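PDB 4LXR: protein toll from Drosophila melanogaster, which acts as the receptor for cleaved, active Spätzle, switching on Toll signalling in embryonic dorsal-ventral patterning and in the antifungal immune response. Local coordinates for residues Pro428-Asp431 / Ile432-Thr436; Arg400-Ser404 / Arg405-Ser409; Ala89-Leu92 / Asp93-Ile97; His207-Lys211 / His212-Gly216. All blocks are in the same frame, centred on the assembly; numbering follows the deposited sequence.

Interaction 1: Pro428-Asp431 / Ile432-Thr436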
loop_
_atom_site.group_PDB
_atom_site.type_symbol
_atom_site.label_atom_id
_atom_site.label_comp_id
_atom_site.label_asym_id
_atom_site.label_seq_id
_atom_site.Cartn_x
_atom_site.Cartn_y
_atom_site.Cartn_z
ATOM N N PRO A 428 30.552 -10.141 -10.094
ATOM C CA PRO A 428 31.849 -9.464 -10.248
ATOM C C PRO A 428 31.782 -8.188 -11.090
ATOM O O PRO A 428 31.141 -8.160 -12.141
ATOM C CB PRO A 428 32.721 -10.520 -10.940
ATOM C CG PRO A 428 31.758 -11.422 -11.611
ATOM C CD PRO A 428 30.574 -11.486 -10.695
ATOM N N LEU A 429 32.471 -7.150 -10.623
ATOM C CA LEU A 429 32.328 -5.796 -11.151
ATOM C C LEU A 429 32.757 -5.662 -12.600
ATOM O O LEU A 429 32.147 -4.924 -13.374
ATOM C CB LEU A 429 33.120 -4.806 -10.289
ATOM C CG LEU A 429 32.382 -4.066 -9.168
ATOM C CD1 LEU A 429 31.519 -5.003 -8.317
ATOM C CD2 LEU A 429 33.393 -3.326 -8.300
ATOM N N LEU A 430 33.815 -6.374 -12.963
ATOM C CA LEU A 430 34.340 -6.287 -14.311
ATOM C C LEU A 430 33.421 -6.946 -15.337
ATOM O O LEU A 430 33.276 -6.447 -16.452
ATOM C CB LEU A 430 35.743 -6.873 -14.376
ATOM C CG LEU A 430 36.482 -6.471 -15.642
ATOM C CD1 LEU A 430 36.498 -4.958 -15.777
ATOM C CD2 LEU A 430 37.883 -7.009 -15.612
ATOM N N ASP A 431 32.810 -8.067 -14.969
ATOM C CA ASP A 431 31.792 -8.693 -15.809
ATOM C C ASP A 431 30.703 -7.695 -16.195
ATOM O O ASP A 431 30.272 -7.654 -17.347
ATOM C CB ASP A 431 31.165 -9.897 -15.104
ATOM C CG ASP A 431 32.014 -11.147 -15.219
ATOM O OD1 ASP A 431 33.020 -11.254 -14.487
ATOM O OD2 ASP A 431 31.680 -12.021 -16.052
ATOM N N ILE A 432 30.277 -6.886 -15.224
ATOM C CA ILE A 432 29.285 -5.835 -15.461
ATOM C C ILE A 432 29.779 -4.754 -16.431
ATOM O O ILE A 432 29.133 -4.488 -17.438
ATOM C CB ILE A 432 28.824 -5.173 -14.136
ATOM C CG1 ILE A 432 28.097 -6.193 -13.256
ATOM C CG2 ILE A 432 27.931 -3.974 -14.411
ATOM C CD1 ILE A 432 27.275 -7.176 -14.056
ATOM N N MET A 433 30.918 -4.141 -16.114
ATOM C CA MET A 433 31.543 -3.132 -16.967
ATOM C C MET A 433 31.739 -3.618 -18.397
ATOM O O MET A 433 31.506 -2.878 -19.350
ATOM C CB MET A 433 32.909 -2.731 -16.415
ATOM C CG MET A 433 32.888 -1.891 -15.155
ATOM S SD MET A 433 34.554 -1.302 -14.761
ATOM C CE MET A 433 34.215 -0.248 -13.354
ATOM N N LEU A 434 32.181 -4.865 -18.534
ATOM C CA LEU A 434 32.456 -5.445 -19.847
ATOM C C LEU A 434 31.176 -5.953 -20.515
ATOM O O LEU A 434 31.222 -6.729 -21.471
ATOM C CB LEU A 434 33.519 -6.546 -19.747
ATOM C CG LEU A 434 34.889 -6.045 -19.270
ATOM C CD1 LEU A 434 35.907 -7.175 -19.174
ATOM C CD2 LEU A 434 35.416 -4.928 -20.168
ATOM N N GLN A 435 30.041 -5.502 -19.986
ATOM C CA GLN A 435 28.724 -5.681 -20.601
ATOM C C GLN A 435 28.403 -7.133 -20.935
ATOM O O GLN A 435 27.697 -7.415 -21.901
ATOM C CB GLN A 435 28.591 -4.797 -21.850
ATOM C CG GLN A 435 27.167 -4.332 -22.152
ATOM C CD GLN A 435 26.606 -3.397 -21.088
ATOM O OE1 GLN A 435 26.154 -3.836 -20.027
ATOM N NE2 GLN A 435 26.626 -2.100 -21.374
ATOM N N THR A 436 28.930 -8.050 -20.132
ATOM C CA THR A 436 28.698 -9.472 -20.347
ATOM C C THR A 436 27.207 -9.813 -20.189
ATOM O O THR A 436 26.522 -9.281 -19.319
ATOM C CB THR A 436 29.602 -10.339 -19.425
ATOM O OG1 THR A 436 30.971 -10.203 -19.838
ATOM C CG2 THR A 436 29.210 -11.818 -19.477
#
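Leu-430 and Leu-434 meet one turn apart on the surface of helix 429-433, the short helix of LRR 12 between strands 415-417 and 450-452, and a Schellman motif closes its C-terminal end. Leu-434 can be traced outward from its CB, which sits 3.3 Å from Leu-430 O, the carbonyl that also takes the Leu-434 N-H in a bond of 2.8 Å. The next atom, CG, stays over the same oxygen, because chi1 of -63° turns it back beside the backbone N and opposite the carbonyl carbon. At the tip, Leu-434 CD1 lies 3.6 Å from Leu-430 CG, and the two side chains cross at a slant. Leu-430 can answer because its own CG lies opposite the backbone N (chi1 -164°), which throws the isobutyl group forward along the helix. Met-433 closes in more loosely, with its SD 4.3 Å from Leu-430 CD1.

These three apolar residues are all exposed, so the strip is a modest surface patch. The inward side belongs to Ile-432, which packs on Gln-427, Ile-438 and Phe-460. Beyond Leu-434 the chain needs a way out of the helix, and Gln-435 provides it by taking positive phi as the C-prime residue. Gln-435 N bonds to Ile-432 O at 2.9 Å, while the glutamine side chain rests on Glu-488. The longer bond of the Schellman pair runs from Thr-436 N to Asp-431 O, 3.1 Å, and Thr-436 CB lies 3.5 Å from that same oxygen.

Interaction 2: Arg400-Ser404 / Arg405-Ser409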
loop_
_atom_site.group_PDB
_atom_site.type_symbol
_atom_site.label_atom_id
_atom_site.label_comp_id
_atom_site.label_asym_id
_atom_site.label_seq_id
_atom_site.Cartn_x
_atom_site.Cartn_y
_atom_site.Cartn_z
ATOM N N ARG A 400 20.673 -14.913 1.116
ATOM C CA ARG A 400 21.953 -14.455 0.608
ATOM C C ARG A 400 22.310 -15.192 -0.691
ATOM O O ARG A 400 22.892 -14.608 -1.605
ATOM C CB ARG A 400 23.040 -14.602 1.684
ATOM C CG ARG A 400 24.424 -14.946 1.166
ATOM C CD ARG A 400 25.474 -13.951 1.642
ATOM N NE ARG A 400 26.777 -14.189 1.018
ATOM C CZ ARG A 400 27.103 -13.779 -0.207
ATOM N NH1 ARG A 400 26.218 -13.109 -0.943
ATOM N NH2 ARG A 400 28.307 -14.040 -0.701
ATOM N N THR A 401 21.953 -16.468 -0.788
ATOM C CA THR A 401 22.214 -17.195 -2.022
ATOM C C THR A 401 20.969 -17.811 -2.632
ATOM O O THR A 401 20.051 -18.237 -1.930
ATOM C CB THR A 401 23.252 -18.320 -1.846
ATOM O OG1 THR A 401 22.642 -19.420 -1.154
ATOM C CG2 THR A 401 24.462 -17.821 -1.090
ATOM N N ILE A 402 20.967 -17.859 -3.955
ATOM C CA ILE A 402 19.915 -18.492 -4.722
ATOM C C ILE A 402 20.584 -19.466 -5.677
ATOM O O ILE A 402 21.329 -19.055 -6.561
ATOM C CB ILE A 402 19.111 -17.463 -5.530
ATOM C CG1 ILE A 402 18.574 -16.370 -4.604
ATOM C CG2 ILE A 402 17.955 -18.152 -6.293
ATOM C CD1 ILE A 402 17.503 -15.506 -5.243
ATOM N N ASP A 403 20.347 -20.762 -5.480
ATOM C CA ASP A 403 20.971 -21.771 -6.321
ATOM C C ASP A 403 20.628 -21.514 -7.789
ATOM O O ASP A 403 19.522 -21.052 -8.111
ATOM C CB ASP A 403 20.514 -23.164 -5.923
ATOM C CG ASP A 403 21.236 -24.242 -6.699
ATOM O OD1 ASP A 403 20.788 -24.573 -7.820
ATOM O OD2 ASP A 403 22.264 -24.742 -6.197
ATOM N N SER A 404 21.568 -21.815 -8.675
ATOM C CA SER A 404 21.390 -21.487 -10.087
ATOM C C SER A 404 20.229 -22.272 -10.689
ATOM O O SER A 404 19.642 -21.847 -11.672
ATOM C CB SER A 404 22.689 -21.703 -10.882
ATOM O OG SER A 404 23.082 -23.063 -10.847
ATOM N N ARG A 405 19.876 -23.399 -10.074
ATOM C CA ARG A 405 18.755 -24.202 -10.555
ATOM C C ARG A 405 17.492 -24.083 -9.704
ATOM O O ARG A 405 16.540 -24.852 -9.893
ATOM C CB ARG A 405 19.170 -25.672 -10.721
ATOM C CG ARG A 405 20.318 -25.857 -11.711
ATOM C CD ARG A 405 20.564 -27.311 -12.081
ATOM N NE ARG A 405 19.448 -27.916 -12.807
ATOM C CZ ARG A 405 19.146 -27.670 -14.082
ATOM N NH1 ARG A 405 19.863 -26.806 -14.788
ATOM N NH2 ARG A 405 18.111 -28.281 -14.650
ATOM N N ALA A 406 17.466 -23.107 -8.794
ATOM C CA ALA A 406 16.320 -22.925 -7.893
ATOM C C ALA A 406 14.978 -22.777 -8.609
ATOM O O ALA A 406 13.957 -23.302 -8.147
ATOM C CB ALA A 406 16.544 -21.739 -6.976
ATOM N N PHE A 407 14.985 -22.071 -9.737
ATOM C CA PHE A 407 13.744 -21.720 -10.413
ATOM C C PHE A 407 13.602 -22.296 -11.822
ATOM O O PHE A 407 12.837 -21.789 -12.638
ATOM C CB PHE A 407 13.550 -20.203 -10.403
ATOM C CG PHE A 407 13.382 -19.639 -9.026
ATOM C CD1 PHE A 407 12.154 -19.738 -8.363
ATOM C CD2 PHE A 407 14.453 -19.036 -8.374
ATOM C CE1 PHE A 407 12.005 -19.230 -7.064
ATOM C CE2 PHE A 407 14.309 -18.517 -7.090
ATOM C CZ PHE A 407 13.094 -18.619 -6.430
ATOM N N VAL A 408 14.313 -23.378 -12.091
ATOM C CA VAL A 408 14.207 -24.010 -13.391
ATOM C C VAL A 408 12.835 -24.665 -13.588
ATOM O O VAL A 408 12.319 -24.671 -14.695
ATOM C CB VAL A 408 15.366 -25.017 -13.657
ATOM C CG1 VAL A 408 15.467 -26.049 -12.547
ATOM C CG2 VAL A 408 15.174 -25.711 -14.991
ATOM N N SER A 409 12.220 -25.159 -12.511
ATOM C CA SER A 409 11.004 -25.965 -12.644
ATOM C C SER A 409 9.707 -25.274 -12.223
ATOM O O SER A 409 8.639 -25.892 -12.218
ATOM C CB SER A 409 11.160 -27.288 -11.893
ATOM O OG SER A 409 12.270 -28.016 -12.399
HETATM O O HOH W 1 16.896 -21.031 -11.017
#
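Ile-402 and Phe-407 approach each other obliquely: CG2 of the isoleucine comes to the edge of the phenylalanine ring, near its plane, 3.7 Å from Phe-407 CE2. The same methyl leans on the CB of Ala-406, 3.9 Å away, so a single branch of Ile-402 serves both partners. It is there because CG2 stands opposite the backbone N while CG1 turns off beside it (chi1 -55°). Beyond the segments the Ile-402 side chain also touches Pro-441 and Phe-442. Ala-406 and Phe-407 also rest on Ile-378 of the preceding repeat.

Asp-403 faces a different task. Its carboxylate curls over the turn. Asp-403 OD1 takes the Arg-405 N-H at 2.7 Å, an Asx turn in which the donor approaches on the anti side, 29° out of the carboxylate plane. A type I beta turn is superposed on it, with Ala-406 N bonded to Asp-403 O at 3.0 Å. Replaced by an alanine here, Asp-403 would lose the oxygen that receives the Arg-405 N-H, and the turn would probably be set free to flex at that peptide. Water 1 adds another link, donating to Ser-404 O at 2.9 Å and accepting from Phe-407 N, though that second bond is short enough to be doubtful.

The arginine's charged end stays apart from the aspartate, so what joins Asp-403 to Arg-405 is a carboxylate bonded to a main-chain N-H. In this turn of LRR 11, which follows strand 401-402, polar atoms therefore fix the backbone while the buried Ala-406 and Phe-407 pack against Ile-402 and the neighbouring repeat.

Interaction 3: Ala89-Leu92 / Asp93-Ile97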
loop_
_atom_site.group_PDB
_atom_site.type_symbol
_atom_site.label_atom_id
_atom_site.label_comp_id
_atom_site.label_asym_id
_atom_site.label_seq_id
_atom_site.Cartn_x
_atom_site.Cartn_y
_atom_site.Cartn_z
ATOM N N ALA A 89 -46.058 -8.359 19.942
ATOM C CA ALA A 89 -46.906 -8.458 18.748
ATOM C C ALA A 89 -47.926 -7.317 18.680
ATOM O O ALA A 89 -48.312 -6.892 17.596
ATOM C CB ALA A 89 -47.624 -9.809 18.699
ATOM N N SER A 90 -48.363 -6.827 19.840
ATOM C CA SER A 90 -49.288 -5.700 19.880
ATOM C C SER A 90 -48.674 -4.385 19.373
ATOM O O SER A 90 -49.356 -3.586 18.737
ATOM C CB SER A 90 -49.859 -5.532 21.285
ATOM O OG SER A 90 -50.768 -6.584 21.567
ATOM N N ILE A 91 -47.397 -4.154 19.650
ATOM C CA ILE A 91 -46.711 -3.014 19.036
ATOM C C ILE A 91 -46.662 -3.194 17.515
ATOM O O ILE A 91 -46.997 -2.275 16.756
ATOM C CB ILE A 91 -45.285 -2.822 19.597
ATOM C CG1 ILE A 91 -45.359 -2.328 21.040
ATOM C CG2 ILE A 91 -44.501 -1.833 18.740
ATOM C CD1 ILE A 91 -44.173 -2.742 21.877
ATOM N N LEU A 92 -46.289 -4.394 17.075
ATOM C CA LEU A 92 -46.213 -4.693 15.646
ATOM C C LEU A 92 -47.586 -4.606 14.947
ATOM O O LEU A 92 -47.677 -4.083 13.819
ATOM C CB LEU A 92 -45.526 -6.046 15.396
ATOM C CG LEU A 92 -44.157 -6.266 16.063
ATOM C CD1 LEU A 92 -43.453 -7.516 15.549
ATOM C CD2 LEU A 92 -43.250 -5.059 15.931
ATOM N N ASP A 93 -48.644 -5.094 15.604
ATOM C CA ASP A 93 -50.001 -4.946 15.065
ATOM C C ASP A 93 -50.326 -3.472 14.848
ATOM O O ASP A 93 -50.864 -3.102 13.815
ATOM C CB ASP A 93 -51.080 -5.533 15.989
ATOM C CG ASP A 93 -50.917 -7.027 16.229
ATOM O OD1 ASP A 93 -50.271 -7.703 15.409
ATOM O OD2 ASP A 93 -51.434 -7.522 17.251
ATOM N N TYR A 94 -49.994 -2.646 15.838
ATOM C CA TYR A 94 -50.299 -1.218 15.812
ATOM C C TYR A 94 -49.689 -0.571 14.579
ATOM O O TYR A 94 -50.292 0.299 13.955
ATOM C CB TYR A 94 -49.737 -0.536 17.059
ATOM C CG TYR A 94 -50.252 0.867 17.282
ATOM C CD1 TYR A 94 -51.519 1.082 17.817
ATOM C CD2 TYR A 94 -49.469 1.981 16.956
ATOM C CE1 TYR A 94 -51.994 2.361 18.027
ATOM C CE2 TYR A 94 -49.933 3.261 17.163
ATOM C CZ TYR A 94 -51.201 3.445 17.697
ATOM O OH TYR A 94 -51.673 4.713 17.910
ATOM N N LEU A 95 -48.488 -1.008 14.233
ATOM C CA LEU A 95 -47.772 -0.478 13.089
ATOM C C LEU A 95 -48.209 -1.168 11.800
ATOM O O LEU A 95 -47.751 -0.819 10.712
ATOM C CB LEU A 95 -46.274 -0.641 13.310
ATOM C CG LEU A 95 -45.756 0.204 14.471
ATOM C CD1 LEU A 95 -44.266 -0.089 14.747
ATOM C CD2 LEU A 95 -46.001 1.679 14.147
ATOM N N GLY A 96 -49.108 -2.140 11.924
ATOM C CA GLY A 96 -49.593 -2.878 10.768
ATOM C C GLY A 96 -48.536 -3.778 10.143
ATOM O O GLY A 96 -48.560 -4.027 8.929
ATOM N N ILE A 97 -47.607 -4.266 10.966
ATOM C CA ILE A 97 -46.541 -5.146 10.472
ATOM C C ILE A 97 -47.091 -6.560 10.317
ATOM O O ILE A 97 -47.746 -7.072 11.219
ATOM C CB ILE A 97 -45.330 -5.146 11.422
ATOM C CG1 ILE A 97 -44.583 -3.813 11.303
ATOM C CG2 ILE A 97 -44.394 -6.306 11.103
ATOM C CD1 ILE A 97 -43.565 -3.578 12.387
#
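Leu-92 meets Ile-97 where helix 88-94 ends: Leu-92 CD2 lies 3.9 Å from Ile-97 CD1, the two side chains inclined across each other. Leu-92 O is the polar centre of the contact. Ile-97 N bonds to Leu-92 O at 2.9 Å; Leu-95 N gives its main bond to Ile-91 O and only a weak one to Leu-92 O. Gly-96 lets the chain turn here with positive phi, its own N bonded back to Asp-93 O at 2.8 Å.

One turn earlier, Asp-93 N gives a 2.7 Å bond to Ala-89 O. The aspartate's CG folds back beside its own backbone N (chi1 -61°), which brings Asp-93 OD1 to 3.0 Å from Ala-89 O, two acceptors side by side. Arg-121 probably offsets the repulsion between the carboxylate and that carbonyl oxygen, since its NH2 makes a salt bridge to Asp-93 OD2 and a hydrogen bond to Ser-90 OG.

Further out, Leu-92 and Ile-97 lie together on Val-75 of strand 74-78, Ile-97 reaches Val-48 and Leu-95 packs on Ile-50. Backbone bonds tie Leu-95 to Ile-69 and Gly-96 to Gly-70. The whole is a Schellman motif that ends a helix and hands the chain to strand 97-98 near the N-terminal end of the leucine-rich-repeat ectodomain.

Interaction 4: His207-Lys211 / His212-Gly216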
loop_
_atom_site.group_PDB
_atom_site.type_symbol
_atom_site.label_atom_id
_atom_site.label_comp_id
_atom_site.label_asym_id
_atom_site.label_seq_id
_atom_site.Cartn_x
_atom_site.Cartn_y
_atom_site.Cartn_z
ATOM N N HIS A 207 -15.351 -24.318 31.400
ATOM C CA HIS A 207 -14.097 -24.899 31.855
ATOM C C HIS A 207 -14.217 -26.371 32.246
ATOM O O HIS A 207 -13.319 -26.911 32.878
ATOM C CB HIS A 207 -13.602 -24.123 33.082
ATOM C CG HIS A 207 -13.471 -22.654 32.848
ATOM N ND1 HIS A 207 -13.394 -21.739 33.875
ATOM C CD2 HIS A 207 -13.387 -21.942 31.697
ATOM C CE1 HIS A 207 -13.265 -20.526 33.368
ATOM N NE2 HIS A 207 -13.265 -20.620 32.049
ATOM N N ASN A 208 -15.324 -27.019 31.905
ATOM C CA ASN A 208 -15.536 -28.397 32.349
ATOM C C ASN A 208 -16.264 -29.261 31.323
ATOM O O ASN A 208 -17.071 -30.098 31.684
ATOM C CB ASN A 208 -16.291 -28.419 33.684
ATOM C CG ASN A 208 -15.474 -27.829 34.835
ATOM O OD1 ASN A 208 -15.777 -26.739 35.333
ATOM N ND2 ASN A 208 -14.437 -28.550 35.262
ATOM N N LEU A 209 -15.986 -29.046 30.045
ATOM C CA LEU A 209 -16.633 -29.811 28.994
ATOM C C LEU A 209 -16.143 -31.251 29.039
ATOM O O LEU A 209 -14.944 -31.504 29.171
ATOM C CB LEU A 209 -16.348 -29.192 27.618
ATOM C CG LEU A 209 -16.983 -27.845 27.314
ATOM C CD1 LEU A 209 -16.484 -27.360 25.955
ATOM C CD2 LEU A 209 -18.527 -27.911 27.346
ATOM N N THR A 210 -17.093 -32.182 28.985
ATOM C CA THR A 210 -16.807 -33.606 28.903
ATOM C C THR A 210 -17.691 -34.227 27.822
ATOM O O THR A 210 -18.655 -33.600 27.342
ATOM C CB THR A 210 -17.052 -34.348 30.259
ATOM O OG1 THR A 210 -18.376 -34.063 30.736
ATOM C CG2 THR A 210 -16.051 -33.906 31.311
ATOM N N LYS A 211 -17.350 -35.458 27.453
ATOM C CA LYS A 211 -18.018 -36.205 26.390
ATOM C C LYS A 211 -19.538 -36.236 26.553
ATOM O O LYS A 211 -20.280 -35.987 25.603
ATOM C CB LYS A 211 -17.426 -37.617 26.340
ATOM C CG LYS A 211 -18.242 -38.668 25.635
ATOM C CD LYS A 211 -17.493 -40.011 25.686
ATOM C CE LYS A 211 -18.389 -41.178 25.276
ATOM N NZ LYS A 211 -17.631 -42.446 25.024
ATOM N N HIS A 212 -19.999 -36.480 27.769
ATOM C CA HIS A 212 -21.427 -36.556 28.048
ATOM C C HIS A 212 -22.186 -35.271 27.718
ATOM O O HIS A 212 -23.402 -35.305 27.499
ATOM C CB HIS A 212 -21.665 -36.942 29.517
ATOM C CG HIS A 212 -23.104 -37.207 29.851
ATOM N ND1 HIS A 212 -23.798 -38.291 29.356
ATOM C CD2 HIS A 212 -23.978 -36.525 30.630
ATOM C CE1 HIS A 212 -25.035 -38.266 29.819
ATOM N NE2 HIS A 212 -25.171 -37.206 30.595
ATOM N N ASP A 213 -21.478 -34.142 27.684
ATOM C CA ASP A 213 -22.105 -32.858 27.397
ATOM C C ASP A 213 -22.747 -32.847 26.002
ATOM O O ASP A 213 -23.735 -32.141 25.760
ATOM C CB ASP A 213 -21.099 -31.696 27.542
ATOM C CG ASP A 213 -20.829 -31.309 29.000
ATOM O OD1 ASP A 213 -21.652 -31.641 29.877
ATOM O OD2 ASP A 213 -19.797 -30.650 29.271
ATOM N N PHE A 214 -22.201 -33.641 25.087
ATOM C CA PHE A 214 -22.702 -33.636 23.716
ATOM C C PHE A 214 -23.441 -34.921 23.354
ATOM O O PHE A 214 -23.608 -35.244 22.179
ATOM C CB PHE A 214 -21.564 -33.370 22.725
ATOM C CG PHE A 214 -20.801 -32.114 23.022
ATOM C CD1 PHE A 214 -21.350 -30.878 22.745
ATOM C CD2 PHE A 214 -19.546 -32.173 23.598
ATOM C CE1 PHE A 214 -20.651 -29.721 23.031
ATOM C CE2 PHE A 214 -18.840 -31.014 23.874
ATOM C CZ PHE A 214 -19.395 -29.795 23.603
ATOM N N GLU A 215 -23.900 -35.648 24.364
ATOM C CA GLU A 215 -24.694 -36.853 24.116
ATOM C C GLU A 215 -25.956 -36.548 23.300
ATOM O O GLU A 215 -26.766 -35.689 23.660
ATOM C CB GLU A 215 -25.063 -37.526 25.436
ATOM C CG GLU A 215 -26.150 -38.544 25.323
ATOM C CD GLU A 215 -26.584 -39.041 26.682
ATOM O OE1 GLU A 215 -27.656 -38.608 27.159
ATOM O OE2 GLU A 215 -25.842 -39.854 27.278
ATOM N N GLY A 216 -26.118 -37.256 22.193
ATOM C CA GLY A 216 -27.263 -37.024 21.332
ATOM C C GLY A 216 -27.039 -35.976 20.248
ATOM O O GLY A 216 -27.921 -35.728 19.438
HETATM O O HOH W 2 -19.283 -31.911 31.897
#
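Asp-213 reaches back across the turn to Leu-209 and Thr-210, and this is where the contact is tight. Asp-213 OD2 takes the Thr-210 N-H at 3.1 Å, with the donor 57° out of the carboxylate plane, and lies 3.6 Å from Leu-209 CD2, the two side chains crossing at about a right angle. The carboxylate is placed by chi1 of -78°, which folds CG beside the backbone N and back over Thr-210. In the other direction Asp-213 N bonds to Thr-210 O at 2.9 Å, so one residue both gives and takes across the turn, and the side-chain half resembles that of a capping box. Phe-214 adds apolar contact: its N bonds to Lys-211 O at 3.1 Å, its CZ stands 4.3 Å from Leu-209 CD2, and its ring touches Met-185 of the preceding repeat.

The outer side is looser. Lys-211 runs out as an extended chain, His-212, whose ring leads away from 207-211, touches Arg-187, and Glu-215 is exposed. Water 2 bridges residues 208-210 and the carboxylate: it donates to Asn-208 O at 2.9 Å and to Asp-213 OD2 at 3.0 Å and also bonds Thr-210 OG1.

The other carboxylate oxygen, OD1, makes a salt bridge to NH1 of Arg-187. With a leucine in place of Asp-213, Arg-187 would probably be left without its charge partner and the Thr-210 N-H without its acceptor. The buried carboxylate of this LRR 3 turn thus has its charge answered by an arginine from the repeat before, and its two oxygens share the work: one for the neighbouring repeat, the other for its own backbone and a water.

Along the chain the order is interaction 3, interaction 4, interaction 2, interaction 1, and all four lie in the leucine-rich-repeat ectodomain of Toll. Interaction 3 ends a helix near its N-terminal end; the others follow in LRR 3, LRR 11 and LRR 12, interaction 1 running just past the last. None touches another. Interactions 1 and 2, in successive repeats, have centres about 21 Å apart, whereas those of interactions 1 and 3 are about 85 Å apart, on opposite sides of the chain's centre. The centres of interactions 3 and 4 are about 42 Å apart. Each is a local turn or helix end between strands, where the chain is redirected along one long, curved solenoid.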